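PDB 2W57: ferric uptake regulation protein from Vibrio cholerae, which probably represses iron-uptake genes by binding DNA as a metal-loaded dimer. Local coordinates for residues Q85-G97 / Q121-C133. Residues are numbered along the deposited sequence; the frame is centred on the assembly and turned at random.
Sequences QHHHDHLVCLDCG and QLTNHSLYLYGKC. With ZN (zinc ion), chain C; ZN (zinc ion), chain D.
Leu91 and Leu129, and next to them Val92 and Tyr130, pair across two parallel strands, 89-93 and 121-132. Five backbone hydrogen bonds join the segments, beginning with His90 N to Leu127 O and ending with Leu94 N to Gly131 O, just past the end of the first strand. In the tightly packed middle, Leu91 CD1 rests on Leu129 CB at 3.6 Å on one face of the sheet. On the other face the His90 and Tyr128 rings point the same way with planes only 20° apart, but they are slid past one another and barely overlap; His90 ND1 comes 3.6 Å from Tyr128 CE1. Val92 and Tyr130 likewise lie side by side, pointing the same way, with Val92 CB 3.7 Å from Tyr130 CD1. A water accepts hydrogen bonds from His90 ND1 and Leu127 N, helping to fix the imidazole whose NE2 binds zinc with His88, His33 and Glu81. At the N-terminal end a second zinc ion bridges the segments. His87 NE2 binds it at 2.3 Å and His125 NE2 at 2.2 Å, with Asp89 and Glu108 completing the site. With chi1 173°, the His87 ring extends anti to its main-chain nitrogen and reaches across to the metal.

Toward the C-terminal ends the contact opens to solvent at Leu94, Asp95, Lys132 and Cys133, but a disulfide from the buried Cys93 (Cys93 SG to Cys133 SG 2.0 Å) ties Cys133 in place. Beyond it, Asp95 OD1 takes the Cys133 N-H through its syn lone pair, at 2.8 Å and almost straight. Strand 121-132 also pairs antiparallel with the second subunit, continuing the sheet across the interface, as expected of the mixed alpha/beta dimerisation domain of Fur-family regulators, with its histidine- and carboxylate-rich metal sites.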
loop_
_atom_site.group_PDB
_atom_site.type_symbol
_atom_site.label_atom_id
_atom_site.label_comp_id
_atom_site.label_asym_id
_atom_site.label_seq_id
_atom_site.Cartn_x
_atom_site.Cartn_y
_atom_site.Cartn_z
ATOM N N GLN A 85 -3.228 15.608 -12.100
ATOM C CA GLN A 85 -2.017 16.310 -11.651
ATOM C C GLN A 85 -2.191 16.845 -10.219
ATOM O O GLN A 85 -1.217 16.939 -9.462
ATOM C CB GLN A 85 -1.681 17.470 -12.588
ATOM C CG GLN A 85 -1.659 17.131 -14.095
ATOM C CD GLN A 85 -1.595 18.387 -14.991
ATOM O OE1 GLN A 85 -1.167 19.467 -14.554
ATOM N NE2 GLN A 85 -2.021 18.243 -16.250
ATOM N N HIS A 86 -3.433 17.178 -9.855
ATOM C CA HIS A 86 -3.774 17.667 -8.510
ATOM C C HIS A 86 -3.517 16.626 -7.416
ATOM O O HIS A 86 -4.278 15.663 -7.234
ATOM C CB HIS A 86 -5.222 18.164 -8.446
ATOM C CG HIS A 86 -5.637 18.983 -9.635
ATOM N ND1 HIS A 86 -4.965 20.125 -10.029
ATOM C CD2 HIS A 86 -6.660 18.827 -10.512
ATOM C CE1 HIS A 86 -5.551 20.631 -11.100
ATOM N NE2 HIS A 86 -6.583 19.866 -11.412
ATOM N N HIS A 87 -2.422 16.853 -6.698
ATOM C CA HIS A 87 -1.966 16.006 -5.612
ATOM C C HIS A 87 -2.936 16.000 -4.436
ATOM O O HIS A 87 -3.397 17.055 -3.999
ATOM C CB HIS A 87 -0.595 16.495 -5.132
ATOM C CG HIS A 87 -0.096 15.791 -3.910
ATOM N ND1 HIS A 87 0.595 14.599 -3.972
ATOM C CD2 HIS A 87 -0.190 16.108 -2.596
ATOM C CE1 HIS A 87 0.903 14.209 -2.747
ATOM N NE2 HIS A 87 0.438 15.106 -1.894
ATOM N N HIS A 88 -3.236 14.805 -3.926
ATOM C CA HIS A 88 -3.898 14.677 -2.628
ATOM C C HIS A 88 -3.391 13.465 -1.810
ATOM O O HIS A 88 -2.668 12.596 -2.313
ATOM C CB HIS A 88 -5.431 14.698 -2.772
ATOM C CG HIS A 88 -5.979 13.602 -3.634
ATOM N ND1 HIS A 88 -5.889 13.616 -5.009
ATOM C CD2 HIS A 88 -6.639 12.465 -3.314
ATOM C CE1 HIS A 88 -6.463 12.533 -5.500
ATOM N NE2 HIS A 88 -6.930 11.819 -4.492
ATOM N N ASP A 89 -3.749 13.454 -0.533
ATOM C CA ASP A 89 -3.494 12.328 0.344
ATOM C C ASP A 89 -4.832 11.811 0.820
ATOM O O ASP A 89 -5.867 12.361 0.440
ATOM C CB ASP A 89 -2.601 12.756 1.498
ATOM C CG ASP A 89 -1.267 13.232 1.014
ATOM O OD1 ASP A 89 -0.621 12.472 0.260
ATOM O OD2 ASP A 89 -0.877 14.367 1.352
ATOM N N HIS A 90 -4.831 10.754 1.625
ATOM C CA HIS A 90 -6.075 10.044 1.875
ATOM C C HIS A 90 -6.329 9.761 3.327
ATOM O O HIS A 90 -5.451 9.336 4.063
ATOM C CB HIS A 90 -6.142 8.745 1.062
ATOM C CG HIS A 90 -5.806 8.921 -0.388
ATOM N ND1 HIS A 90 -4.506 9.010 -0.846
ATOM C CD2 HIS A 90 -6.598 9.023 -1.482
ATOM C CE1 HIS A 90 -4.514 9.165 -2.159
ATOM N NE2 HIS A 90 -5.770 9.170 -2.571
ATOM N N LEU A 91 -7.559 10.019 3.723
ATOM C CA LEU A 91 -8.043 9.675 5.034
ATOM C C LEU A 91 -9.098 8.613 4.780
ATOM O O LEU A 91 -9.988 8.802 3.962
ATOM C CB LEU A 91 -8.616 10.927 5.701
ATOM C CG LEU A 91 -9.361 10.898 7.033
ATOM C CD1 LEU A 91 -8.433 10.567 8.179
ATOM C CD2 LEU A 91 -10.025 12.256 7.249
ATOM N N VAL A 92 -8.979 7.479 5.447
ATOM C CA VAL A 92 -9.808 6.336 5.121
ATOM C C VAL A 92 -10.593 5.899 6.350
ATOM O O VAL A 92 -10.007 5.709 7.427
ATOM C CB VAL A 92 -8.927 5.188 4.601
ATOM C CG1 VAL A 92 -9.751 3.978 4.210
ATOM C CG2 VAL A 92 -8.088 5.672 3.433
ATOM N N CYS A 93 -11.916 5.771 6.197
ATOM C CA CYS A 93 -12.775 5.221 7.253
ATOM C C CYS A 93 -12.702 3.717 7.165
ATOM O O CYS A 93 -12.881 3.137 6.089
ATOM C CB CYS A 93 -14.240 5.640 7.120
ATOM S SG CYS A 93 -14.586 7.412 7.170
ATOM N N LEU A 94 -12.460 3.094 8.315
ATOM C CA LEU A 94 -12.306 1.648 8.403
ATOM C C LEU A 94 -13.645 0.889 8.482
ATOM O O LEU A 94 -13.666 -0.341 8.650
ATOM C CB LEU A 94 -11.392 1.296 9.590
ATOM C CG LEU A 94 -9.893 1.602 9.424
ATOM C CD1 LEU A 94 -9.092 1.105 10.636
ATOM C CD2 LEU A 94 -9.325 1.024 8.110
ATOM N N ASP A 95 -14.752 1.611 8.326
ATOM C CA ASP A 95 -16.075 1.033 8.574
ATOM C C ASP A 95 -17.153 1.476 7.589
ATOM O O ASP A 95 -18.176 0.798 7.449
ATOM C CB ASP A 95 -16.525 1.285 10.027
ATOM C CG ASP A 95 -16.241 2.713 10.508
ATOM O OD1 ASP A 95 -15.352 3.396 9.940
ATOM O OD2 ASP A 95 -16.903 3.155 11.478
ATOM N N CYS A 96 -16.924 2.595 6.904
ATOM C CA CYS A 96 -17.931 3.161 6.006
ATOM C C CYS A 96 -17.550 3.051 4.543
ATOM O O CYS A 96 -18.338 3.415 3.674
ATOM C CB CYS A 96 -18.190 4.617 6.363
ATOM S SG CYS A 96 -18.474 4.820 8.125
ATOM N N GLY A 97 -16.350 2.539 4.274
ATOM C CA GLY A 97 -15.801 2.516 2.914
ATOM C C GLY A 97 -15.751 3.911 2.301
ATOM O O GLY A 97 -16.054 4.097 1.111
ATOM N N GLN A 121 16.902 13.523 -1.167
ATOM C CA GLN A 121 16.287 14.390 -2.148
ATOM C C GLN A 121 14.887 13.837 -2.406
ATOM O O GLN A 121 14.744 12.779 -3.014
ATOM C CB GLN A 121 17.141 14.356 -3.416
ATOM C CG GLN A 121 16.784 15.370 -4.495
ATOM C CD GLN A 121 17.290 14.941 -5.874
ATOM O OE1 GLN A 121 16.710 14.056 -6.522
ATOM N NE2 GLN A 121 18.379 15.564 -6.323
ATOM N N LEU A 122 13.865 14.540 -1.913
ATOM C CA LEU A 122 12.472 14.085 -1.996
ATOM C C LEU A 122 11.929 14.093 -3.425
ATOM O O LEU A 122 12.016 15.104 -4.115
ATOM C CB LEU A 122 11.576 14.944 -1.093
ATOM C CG LEU A 122 10.169 14.408 -0.796
ATOM C CD1 LEU A 122 10.241 13.113 0.003
ATOM C CD2 LEU A 122 9.331 15.428 -0.049
ATOM N N THR A 123 11.364 12.975 -3.872
ATOM C CA THR A 123 10.834 12.888 -5.241
ATOM C C THR A 123 9.351 12.534 -5.273
ATOM O O THR A 123 8.650 12.845 -6.232
ATOM C CB THR A 123 11.608 11.873 -6.123
ATOM O OG1 THR A 123 11.211 10.533 -5.791
ATOM C CG2 THR A 123 13.121 12.035 -5.963
ATOM N N ASN A 124 8.883 11.871 -4.226
ATOM C CA ASN A 124 7.487 11.489 -4.111
ATOM C C ASN A 124 7.208 11.040 -2.679
ATOM O O ASN A 124 8.137 10.743 -1.927
ATOM C CB ASN A 124 7.171 10.364 -5.109
ATOM C CG ASN A 124 5.678 10.104 -5.260
ATOM O OD1 ASN A 124 4.846 10.880 -4.785
ATOM N ND2 ASN A 124 5.335 9.003 -5.928
ATOM N N HIS A 125 5.932 11.007 -2.299
ATOM C CA HIS A 125 5.513 10.468 -1.008
ATOM C C HIS A 125 4.130 9.821 -1.111
ATOM O O HIS A 125 3.447 9.958 -2.120
ATOM C CB HIS A 125 5.533 11.560 0.066
ATOM C CG HIS A 125 4.453 12.589 -0.079
ATOM N ND1 HIS A 125 4.572 13.683 -0.911
ATOM C CD2 HIS A 125 3.244 12.705 0.519
ATOM C CE1 HIS A 125 3.481 14.423 -0.826
ATOM N NE2 HIS A 125 2.661 13.853 0.038
ATOM N N SER A 126 3.725 9.091 -0.081
ATOM C CA SER A 126 2.330 8.672 0.024
ATOM C C SER A 126 1.920 8.669 1.480
ATOM O O SER A 126 2.687 8.233 2.338
ATOM C CB SER A 126 2.091 7.298 -0.631
ATOM O OG SER A 126 2.873 6.282 -0.027
ATOM N N LEU A 127 0.722 9.177 1.754
ATOM C CA LEU A 127 0.229 9.299 3.132
ATOM C C LEU A 127 -1.207 8.810 3.243
ATOM O O LEU A 127 -2.079 9.279 2.511
ATOM C CB LEU A 127 0.369 10.745 3.639
ATOM C CG LEU A 127 -0.337 11.220 4.909
ATOM C CD1 LEU A 127 0.194 10.526 6.143
ATOM C CD2 LEU A 127 -0.204 12.727 5.054
ATOM N N TYR A 128 -1.425 7.860 4.157
ATOM C CA TYR A 128 -2.734 7.251 4.384
ATOM C C TYR A 128 -3.079 7.304 5.860
ATOM O O TYR A 128 -2.353 6.767 6.693
ATOM C CB TYR A 128 -2.760 5.791 3.902
ATOM C CG TYR A 128 -2.497 5.643 2.430
ATOM C CD1 TYR A 128 -3.490 5.913 1.497
ATOM C CD2 TYR A 128 -1.244 5.264 1.965
ATOM C CE1 TYR A 128 -3.237 5.807 0.130
ATOM C CE2 TYR A 128 -0.981 5.153 0.605
ATOM C CZ TYR A 128 -1.977 5.426 -0.306
ATOM O OH TYR A 128 -1.720 5.312 -1.657
ATOM N N LEU A 129 -4.181 7.965 6.182
ATOM C CA LEU A 129 -4.660 8.005 7.552
ATOM C C LEU A 129 -5.860 7.081 7.649
ATOM O O LEU A 129 -6.773 7.164 6.826
ATOM C CB LEU A 129 -5.039 9.439 7.944
ATOM C CG LEU A 129 -3.989 10.524 7.691
ATOM C CD1 LEU A 129 -4.502 11.910 8.077
ATOM C CD2 LEU A 129 -2.682 10.219 8.414
ATOM N N TYR A 130 -5.865 6.186 8.626
ATOM C CA TYR A 130 -7.006 5.286 8.787
ATOM C C TYR A 130 -7.704 5.534 10.124
ATOM O O TYR A 130 -7.041 5.732 11.137
ATOM C CB TYR A 130 -6.574 3.823 8.670
ATOM C CG TYR A 130 -5.764 3.478 7.430
ATOM C CD1 TYR A 130 -6.395 3.043 6.266
ATOM C CD2 TYR A 130 -4.367 3.552 7.430
ATOM C CE1 TYR A 130 -5.672 2.701 5.133
ATOM C CE2 TYR A 130 -3.632 3.213 6.298
ATOM C CZ TYR A 130 -4.297 2.786 5.151
ATOM O OH TYR A 130 -3.599 2.451 4.013
ATOM N N GLY A 131 -9.038 5.533 10.120
ATOM C CA GLY A 131 -9.813 5.676 11.361
ATOM C C GLY A 131 -11.264 5.209 11.310
ATOM O O GLY A 131 -11.787 4.912 10.226
ATOM N N LYS A 132 -11.913 5.145 12.481
ATOM C CA LYS A 132 -13.343 4.780 12.592
ATOM C C LYS A 132 -14.251 5.984 12.327
ATOM O O LYS A 132 -14.067 7.054 12.917
ATOM C CB LYS A 132 -13.685 4.192 13.980
ATOM C CG LYS A 132 -12.937 2.910 14.388
ATOM C CD LYS A 132 -13.507 1.658 13.713
ATOM C CE LYS A 132 -12.475 0.519 13.663
ATOM N NZ LYS A 132 -12.872 -0.571 12.712
ATOM N N CYS A 133 -15.225 5.802 11.438
ATOM C CA CYS A 133 -16.252 6.814 11.190
ATOM C C CYS A 133 -17.616 6.275 11.603
ATOM O O CYS A 133 -18.496 7.039 12.006
ATOM C CB CYS A 133 -16.274 7.216 9.711
ATOM S SG CYS A 133 -14.717 7.914 9.146
HETATM ZN ZN ZN C . 0.721 14.854 0.345
HETATM ZN ZN ZN D . -7.192 9.766 -4.358
HETATM O O HOH W 1 -1.428 9.336 -0.473
#